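Local coordinates for protein NS6 protease (Murine norovirus 1, PDB 4ASH) that probably cleaves the norovirus polyprotein into its mature proteins, acting as a trypsin-like cysteine protease, at residues 6-11 against 94-99; 12-17 against 58-63; 74-79 against 147-152. The protein carries 1 engineered substitution. All blocks are in the same frame, centred on the assembly; numbering follows the deposited sequence.

Interaction 1 (6-11 against 94-99); sequences SIWSRV and GEMLAL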
# COMPACT_ATOMS: atom_id res chain seq x y z
N SER A 6 14.86 9.02 2.66
CA SER A 6 14.36 9.51 1.37
C SER A 6 13.09 8.79 0.92
O SER A 6 12.39 9.26 0.02
CB SER A 6 15.44 9.36 0.29
OG SER A 6 15.67 7.99 0.01
N ILE A 7 12.79 7.66 1.54
CA ILE A 7 11.63 6.87 1.14
C ILE A 7 10.32 7.62 1.43
O ILE A 7 9.31 7.43 0.76
CB ILE A 7 11.61 5.50 1.86
CG1 ILE A 7 10.74 4.49 1.09
CG2 ILE A 7 11.15 5.65 3.30
CD1 ILE A 7 10.88 3.07 1.59
N TRP A 8 10.34 8.47 2.45
CA TRP A 8 9.13 9.17 2.84
C TRP A 8 8.62 10.18 1.80
O TRP A 8 7.42 10.45 1.73
CB TRP A 8 9.34 9.87 4.18
CG TRP A 8 9.41 8.92 5.33
CD1 TRP A 8 10.53 8.39 5.90
CD2 TRP A 8 8.30 8.35 6.02
NE1 TRP A 8 10.18 7.53 6.91
CE2 TRP A 8 8.82 7.49 7.01
CE3 TRP A 8 6.91 8.49 5.90
CZ2 TRP A 8 8.00 6.79 7.89
CZ3 TRP A 8 6.10 7.79 6.79
CH2 TRP A 8 6.65 6.95 7.76
N SER A 9 9.51 10.73 0.98
CA SER A 9 9.06 11.69 -0.02
C SER A 9 8.22 11.01 -1.10
O SER A 9 7.55 11.69 -1.88
CB SER A 9 10.24 12.44 -0.65
OG SER A 9 10.85 11.63 -1.63
N ARG A 10 8.23 9.67 -1.08
CA ARG A 10 7.45 8.83 -2.00
C ARG A 10 6.00 8.69 -1.56
O ARG A 10 5.15 8.24 -2.34
CB ARG A 10 8.02 7.41 -2.08
CG ARG A 10 9.41 7.25 -2.69
CD ARG A 10 9.79 5.77 -2.65
NE ARG A 10 11.17 5.55 -3.04
CZ ARG A 10 11.54 4.92 -4.15
NH1 ARG A 10 10.64 4.40 -4.98
NH2 ARG A 10 12.83 4.79 -4.41
N VAL A 11 5.71 9.03 -0.30
CA VAL A 11 4.37 8.91 0.26
C VAL A 11 3.71 10.28 0.14
O VAL A 11 4.21 11.26 0.71
CB VAL A 11 4.40 8.44 1.73
CG1 VAL A 11 2.98 8.26 2.26
CG2 VAL A 11 5.18 7.13 1.86
N GLY A 94 2.08 16.07 7.98
CA GLY A 94 3.40 15.73 7.48
C GLY A 94 4.17 14.85 8.45
O GLY A 94 5.28 14.40 8.13
N GLU A 95 3.60 14.62 9.63
CA GLU A 95 4.19 13.70 10.60
C GLU A 95 4.39 12.33 9.95
O GLU A 95 3.53 11.87 9.20
CB GLU A 95 3.30 13.56 11.84
CG GLU A 95 3.92 12.70 12.93
CD GLU A 95 3.02 12.50 14.14
OE1 GLU A 95 1.87 13.00 14.13
OE2 GLU A 95 3.46 11.82 15.09
N MET A 96 5.53 11.72 10.24
CA MET A 96 5.88 10.41 9.67
C MET A 96 5.98 9.39 10.79
O MET A 96 6.80 9.51 11.69
CB MET A 96 7.21 10.52 8.91
CG MET A 96 7.13 11.44 7.69
SD MET A 96 8.71 12.11 7.14
CE MET A 96 8.95 13.36 8.42
N LEU A 97 5.11 8.38 10.72
CA LEU A 97 5.04 7.37 11.76
C LEU A 97 5.24 5.99 11.15
O LEU A 97 4.35 5.49 10.48
CB LEU A 97 3.68 7.40 12.44
CG LEU A 97 3.30 8.68 13.18
CD1 LEU A 97 1.80 8.72 13.44
CD2 LEU A 97 4.08 8.78 14.46
N ALA A 98 6.40 5.40 11.38
CA ALA A 98 6.66 4.05 10.92
C ALA A 98 6.09 3.09 11.95
O ALA A 98 6.46 3.13 13.13
CB ALA A 98 8.14 3.83 10.74
N LEU A 99 5.16 2.24 11.53
CA LEU A 99 4.50 1.34 12.47
C LEU A 99 4.95 -0.09 12.22
O LEU A 99 4.78 -0.60 11.12
CB LEU A 99 2.99 1.44 12.31
CG LEU A 99 2.33 2.81 12.54
CD1 LEU A 99 0.83 2.68 12.40
CD2 LEU A 99 2.71 3.36 13.92
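Trp-8 and Met-96 both turn CG anti to the carbonyl carbon, beside the backbone N (Trp-8 chi1 -72°), which directs the two side chains toward each other. The indole swings out from the 3-10 turn of 6-10 toward the strand that starts at Met-96, and the methionine chain passes over it. Met-96 CB stands above the six-membered ring, 3.5 Å from the Trp-8 ring centroid and only 8° off its normal, a CH-pi contact. Next along the chain, Met-96 CG lies 3.5 Å from Trp-8 CE3. The thioether then reaches the pyrrole half, SD sitting obliquely 4.1 Å from the centroid of the Trp-8 five-membered ring. A long, unbranched, polarisable side chain suits this place, since it can follow both rings of the indole. At the far rim, Ala-98 CB comes to 4.1 Å from Trp-8 CZ2, its small methyl adding a light apolar touch. Leu-88 also packs on the indole, while Lys-90 NZ bonds to the carbonyl oxygens of Trp-8 and Val-11 at the end of the turn. The result is a Met-aromatic contact at the surface, joining the chain leading into the N-terminal barrel to a strand of the C-terminal barrel in a chymotrypsin-like fold.

Interaction 2 (12-17 against 58-63); sequences VQFGTG and LKYYFT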
# COMPACT_ATOMS: atom_id res chain seq x y z
N VAL A 12 2.64 10.35 -0.64
CA VAL A 12 1.94 11.63 -0.87
C VAL A 12 0.44 11.49 -0.72
O VAL A 12 -0.12 10.40 -0.88
CB VAL A 12 2.26 12.24 -2.27
CG1 VAL A 12 3.76 12.52 -2.40
CG2 VAL A 12 1.79 11.32 -3.40
N GLN A 13 -0.24 12.59 -0.41
CA GLN A 13 -1.69 12.55 -0.32
C GLN A 13 -2.30 12.24 -1.68
O GLN A 13 -1.74 12.58 -2.73
CB GLN A 13 -2.24 13.86 0.27
CG GLN A 13 -1.94 13.94 1.74
CD GLN A 13 -2.70 15.03 2.48
OE1 GLN A 13 -3.91 14.92 2.72
NE2 GLN A 13 -1.98 16.07 2.87
N PHE A 14 -3.43 11.55 -1.66
CA PHE A 14 -4.08 11.14 -2.89
C PHE A 14 -5.53 10.83 -2.59
O PHE A 14 -5.83 9.94 -1.79
CB PHE A 14 -3.39 9.89 -3.46
CG PHE A 14 -3.74 9.60 -4.89
CD1 PHE A 14 -3.35 10.47 -5.90
CD2 PHE A 14 -4.47 8.47 -5.23
CE1 PHE A 14 -3.67 10.21 -7.22
CE2 PHE A 14 -4.80 8.20 -6.55
CZ PHE A 14 -4.39 9.07 -7.54
N GLY A 15 -6.45 11.55 -3.22
CA GLY A 15 -7.86 11.36 -2.95
C GLY A 15 -8.12 11.58 -1.48
O GLY A 15 -7.69 12.59 -0.91
N THR A 16 -8.79 10.62 -0.86
CA THR A 16 -9.11 10.68 0.56
C THR A 16 -8.10 9.89 1.41
O THR A 16 -8.36 9.55 2.57
CB THR A 16 -10.54 10.19 0.84
OG1 THR A 16 -10.71 8.87 0.31
CG2 THR A 16 -11.55 11.12 0.20
N GLY A 17 -6.92 9.63 0.83
CA GLY A 17 -5.88 8.93 1.55
C GLY A 17 -4.49 9.31 1.06
O GLY A 17 -4.16 10.49 0.93
N LEU A 58 -4.75 -0.41 -6.23
CA LEU A 58 -4.80 0.34 -7.47
C LEU A 58 -3.40 0.80 -7.90
O LEU A 58 -2.64 1.33 -7.09
CB LEU A 58 -5.73 1.55 -7.29
CG LEU A 58 -6.14 2.32 -8.53
CD1 LEU A 58 -6.94 1.43 -9.46
CD2 LEU A 58 -6.97 3.53 -8.10
N LYS A 59 -3.05 0.57 -9.17
CA LYS A 59 -1.74 0.95 -9.68
C LYS A 59 -1.87 1.83 -10.91
O LYS A 59 -2.60 1.49 -11.85
CB LYS A 59 -0.91 -0.30 -10.00
CG LYS A 59 0.46 -0.01 -10.63
CD LYS A 59 1.35 -1.24 -10.57
CE LYS A 59 0.81 -2.38 -11.42
NZ LYS A 59 0.78 -2.04 -12.87
N TYR A 60 -1.17 2.95 -10.90
CA TYR A 60 -1.08 3.85 -12.04
C TYR A 60 0.29 3.73 -12.66
O TYR A 60 1.29 3.76 -11.94
CB TYR A 60 -1.25 5.30 -11.58
CG TYR A 60 -2.59 5.62 -10.99
CD1 TYR A 60 -2.88 5.30 -9.67
CD2 TYR A 60 -3.55 6.28 -11.73
CE1 TYR A 60 -4.12 5.61 -9.11
CE2 TYR A 60 -4.79 6.60 -11.18
CZ TYR A 60 -5.06 6.26 -9.87
OH TYR A 60 -6.28 6.59 -9.31
N TYR A 61 0.33 3.59 -13.98
CA TYR A 61 1.59 3.59 -14.70
C TYR A 61 1.66 4.77 -15.67
O TYR A 61 0.80 4.92 -16.54
CB TYR A 61 1.81 2.27 -15.44
CG TYR A 61 2.99 2.36 -16.39
CD1 TYR A 61 4.30 2.25 -15.92
CD2 TYR A 61 2.81 2.61 -17.74
CE1 TYR A 61 5.39 2.37 -16.78
CE2 TYR A 61 3.89 2.72 -18.61
CZ TYR A 61 5.17 2.60 -18.12
OH TYR A 61 6.24 2.71 -18.98
N PHE A 62 2.70 5.59 -15.52
CA PHE A 62 2.88 6.78 -16.35
C PHE A 62 3.96 6.51 -17.39
O PHE A 62 5.08 6.17 -17.04
CB PHE A 62 3.27 7.97 -15.47
CG PHE A 62 2.21 8.37 -14.48
CD1 PHE A 62 2.11 7.71 -13.26
CD2 PHE A 62 1.32 9.40 -14.76
CE1 PHE A 62 1.13 8.06 -12.34
CE2 PHE A 62 0.35 9.75 -13.85
CZ PHE A 62 0.25 9.08 -12.64
N THR A 63 3.60 6.68 -18.66
CA THR A 63 4.55 6.48 -19.75
C THR A 63 5.81 7.31 -19.57
O THR A 63 6.93 6.82 -19.79
CB THR A 63 3.90 6.83 -21.10
OG1 THR A 63 2.69 6.07 -21.25
CG2 THR A 63 4.85 6.50 -22.24
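Phe-14 and Tyr-60 make this contact between them, their side chains coming from opposite directions into the buried interior enclosed by the five-stranded N-terminal sheet. Phe-14 carries CG anti to its N (chi1 -165°), which extends the ring inward from the end of strand 11-14. Tyr-60 reaches back from strand 57-62. The edge of Phe-14 is directed at the face of Tyr-60 in an offset edge-to-face pair, with centroids 5.4 Å apart and planes at 80°. The leading atoms of Phe-14 are CE2 and CZ: CE2 is 3.7 Å from Tyr-60 CE1, and CZ is 3.7 Å from Tyr-60 CZ. The offset slides the phenylalanine toward the phenol end, so that Tyr-60 OH lies near the plane of the Phe-14 ring, 3.5 Å from CE2. From Phe-14 to Gly-17 the chain reverses in a type II' turn, and Gly-15 readily adopts the positive phi that this turn needs. Phe-27, on strand 26-30, which with 17-21 separates the two contacting strands, places its ring edge-to-face with Phe-14, extending the aromatic cluster; Ala-34 and Val-51 pack on Tyr-60. Flat, largely apolar rings suit such a buried place, and the chemistry implies attraction by dispersion, probably helped by the slightly positive C-H edge of Phe-14 facing the pi cloud and phenol oxygen of Tyr-60.

Interaction 3 (74-79 against 147-152); sequences VLENGC and YKKGNT
Two polar bonds converge on Glu-76, whose carboxylate uses one oxygen for each partner. Tyr-147 OH donates to Glu-76 OE1 at 3.0 Å, meeting it on the syn side, 20° out of the carboxylate plane. The carboxylate and the phenol ring are inclined by 52°, yet OE1 lies at the edge of the ring, close to its plane. The second bond is a salt bridge: Lys-149 NZ approaches Glu-76 OE2 to 2.6 Å, again on the syn side and 18° out of plane. The Lys-149 chain is extended through to NZ, the length needed to carry its ammonium to the acid. Held through both oxygens, the carboxylate is restrained in its rotation, and the neighbouring ammonium probably helps to keep it ionised. Glutamate suits the place because, extended beyond CG, it reaches both donors from the far side of strand 152-162. That strand pairs in parallel with the short, weakly bonded strand 74-75 and antiparallel with 144-149, so the contact spans an intervening strand in the C-terminal barrel of the chymotrypsin-like fold. Lys-149 also begins the tight hairpin linking 144-149 to 152-162, bonding backbone to backbone with Thr-152 around the poorly ordered turn, and Gly-150 supplies a positive phi within it. Apolar contact comes from Cys-79, whose CB rests 3.9 Å from Tyr-147 CE1. Cys-79 SG looks down on the ring face from 5.1 Å to the Tyr-147 centroid, a long sulfur-aromatic contact; Ile-156 touches both residues.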
# COMPACT_ATOMS: atom_id res chain seq x y z
N VAL A 74 11.38 -2.66 -5.67
CA VAL A 74 10.66 -3.90 -5.91
C VAL A 74 9.26 -3.82 -5.30
O VAL A 74 9.11 -3.43 -4.14
CB VAL A 74 11.41 -5.07 -5.26
CG1 VAL A 74 10.56 -6.32 -5.28
CG2 VAL A 74 12.73 -5.31 -5.99
N LEU A 75 8.25 -4.18 -6.09
CA LEU A 75 6.91 -4.39 -5.56
C LEU A 75 6.64 -5.89 -5.52
O LEU A 75 6.65 -6.56 -6.55
CB LEU A 75 5.87 -3.69 -6.44
CG LEU A 75 4.39 -3.99 -6.18
CD1 LEU A 75 3.99 -3.55 -4.79
CD2 LEU A 75 3.52 -3.32 -7.23
N GLU A 76 6.41 -6.41 -4.31
CA GLU A 76 6.06 -7.82 -4.12
C GLU A 76 4.57 -7.98 -3.88
O GLU A 76 3.89 -7.05 -3.48
CB GLU A 76 6.85 -8.40 -2.95
CG GLU A 76 8.28 -8.78 -3.34
CD GLU A 76 9.04 -9.46 -2.21
OE1 GLU A 76 8.51 -9.54 -1.08
OE2 GLU A 76 10.18 -9.91 -2.46
N ASN A 77 4.05 -9.18 -4.13
CA ASN A 77 2.68 -9.51 -3.80
C ASN A 77 2.64 -10.03 -2.37
O ASN A 77 2.60 -11.25 -2.13
CB ASN A 77 2.17 -10.60 -4.75
CG ASN A 77 0.69 -10.88 -4.57
OD1 ASN A 77 -0.09 -9.97 -4.28
ND2 ASN A 77 0.29 -12.13 -4.77
N GLY A 78 2.64 -9.11 -1.40
CA GLY A 78 2.75 -9.51 -0.02
C GLY A 78 4.12 -10.07 0.29
O GLY A 78 5.07 -9.90 -0.48
N CYS A 79 4.24 -10.75 1.43
CA CYS A 79 5.51 -11.34 1.82
C CYS A 79 5.27 -12.60 2.63
O CYS A 79 4.13 -12.98 2.87
CB CYS A 79 6.31 -10.35 2.66
SG CYS A 79 5.52 -9.92 4.23
N TYR A 147 9.44 -3.64 3.83
CA TYR A 147 10.37 -4.34 4.72
C TYR A 147 11.73 -4.44 4.07
O TYR A 147 11.87 -4.26 2.86
CB TYR A 147 9.84 -5.72 5.14
CG TYR A 147 9.97 -6.81 4.11
CD1 TYR A 147 9.12 -6.86 3.01
CD2 TYR A 147 10.93 -7.81 4.23
CE1 TYR A 147 9.22 -7.87 2.07
CE2 TYR A 147 11.03 -8.83 3.30
CZ TYR A 147 10.18 -8.85 2.21
OH TYR A 147 10.29 -9.86 1.28
N LYS A 148 12.75 -4.67 4.89
CA LYS A 148 14.09 -4.86 4.36
C LYS A 148 14.30 -6.33 4.03
O LYS A 148 14.39 -7.17 4.93
CB LYS A 148 15.15 -4.36 5.34
CG LYS A 148 16.56 -4.34 4.75
CD LYS A 148 17.60 -3.96 5.78
CE LYS A 148 17.38 -2.55 6.29
NZ LYS A 148 18.42 -2.15 7.29
N LYS A 149 14.34 -6.64 2.74
CA LYS A 149 14.54 -8.00 2.29
C LYS A 149 16.02 -8.18 2.01
O LYS A 149 16.58 -7.53 1.13
CB LYS A 149 13.73 -8.30 1.03
CG LYS A 149 13.65 -9.78 0.69
CD LYS A 149 12.84 -10.02 -0.58
CE LYS A 149 12.68 -11.50 -0.86
NZ LYS A 149 12.00 -11.77 -2.16
N GLY A 150 16.65 -9.06 2.78
CA GLY A 150 18.09 -9.21 2.72
C GLY A 150 18.75 -7.89 3.06
O GLY A 150 18.91 -7.55 4.23
N ASN A 151 19.13 -7.14 2.03
CA ASN A 151 19.80 -5.85 2.22
C ASN A 151 19.18 -4.73 1.39
O ASN A 151 19.84 -3.75 1.06
CB ASN A 151 21.30 -5.97 1.94
N THR A 152 17.90 -4.88 1.06
CA THR A 152 17.19 -3.87 0.28
C THR A 152 15.75 -3.71 0.76
O THR A 152 15.15 -4.66 1.27
CB THR A 152 17.20 -4.21 -1.22
OG1 THR A 152 16.67 -3.11 -1.97
CG2 THR A 152 16.38 -5.46 -1.49

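Interactions 1 and 2 use successive pieces of the N-terminal chain: 6-11 packs outward on the C-terminal barrel, and 12-17 sends Phe-14 into the core of the N-terminal one, their centres 16 Å apart. Interaction 3 lies about 17 Å from interaction 1, centre to centre, with nearest atoms about 7 Å apart; both reach the same sheet of the second barrel. Interactions 2 and 3 are 20 Å apart between centres, though their nearest atoms are about 4 Å apart, where the side chains of Lys-59 and Leu-75 approach. Proteases of this fold carry their active site in the cleft between barrels; interaction 2 lies within the N-terminal barrel, interaction 3 within the C-terminal one, and interaction 1 joins the two.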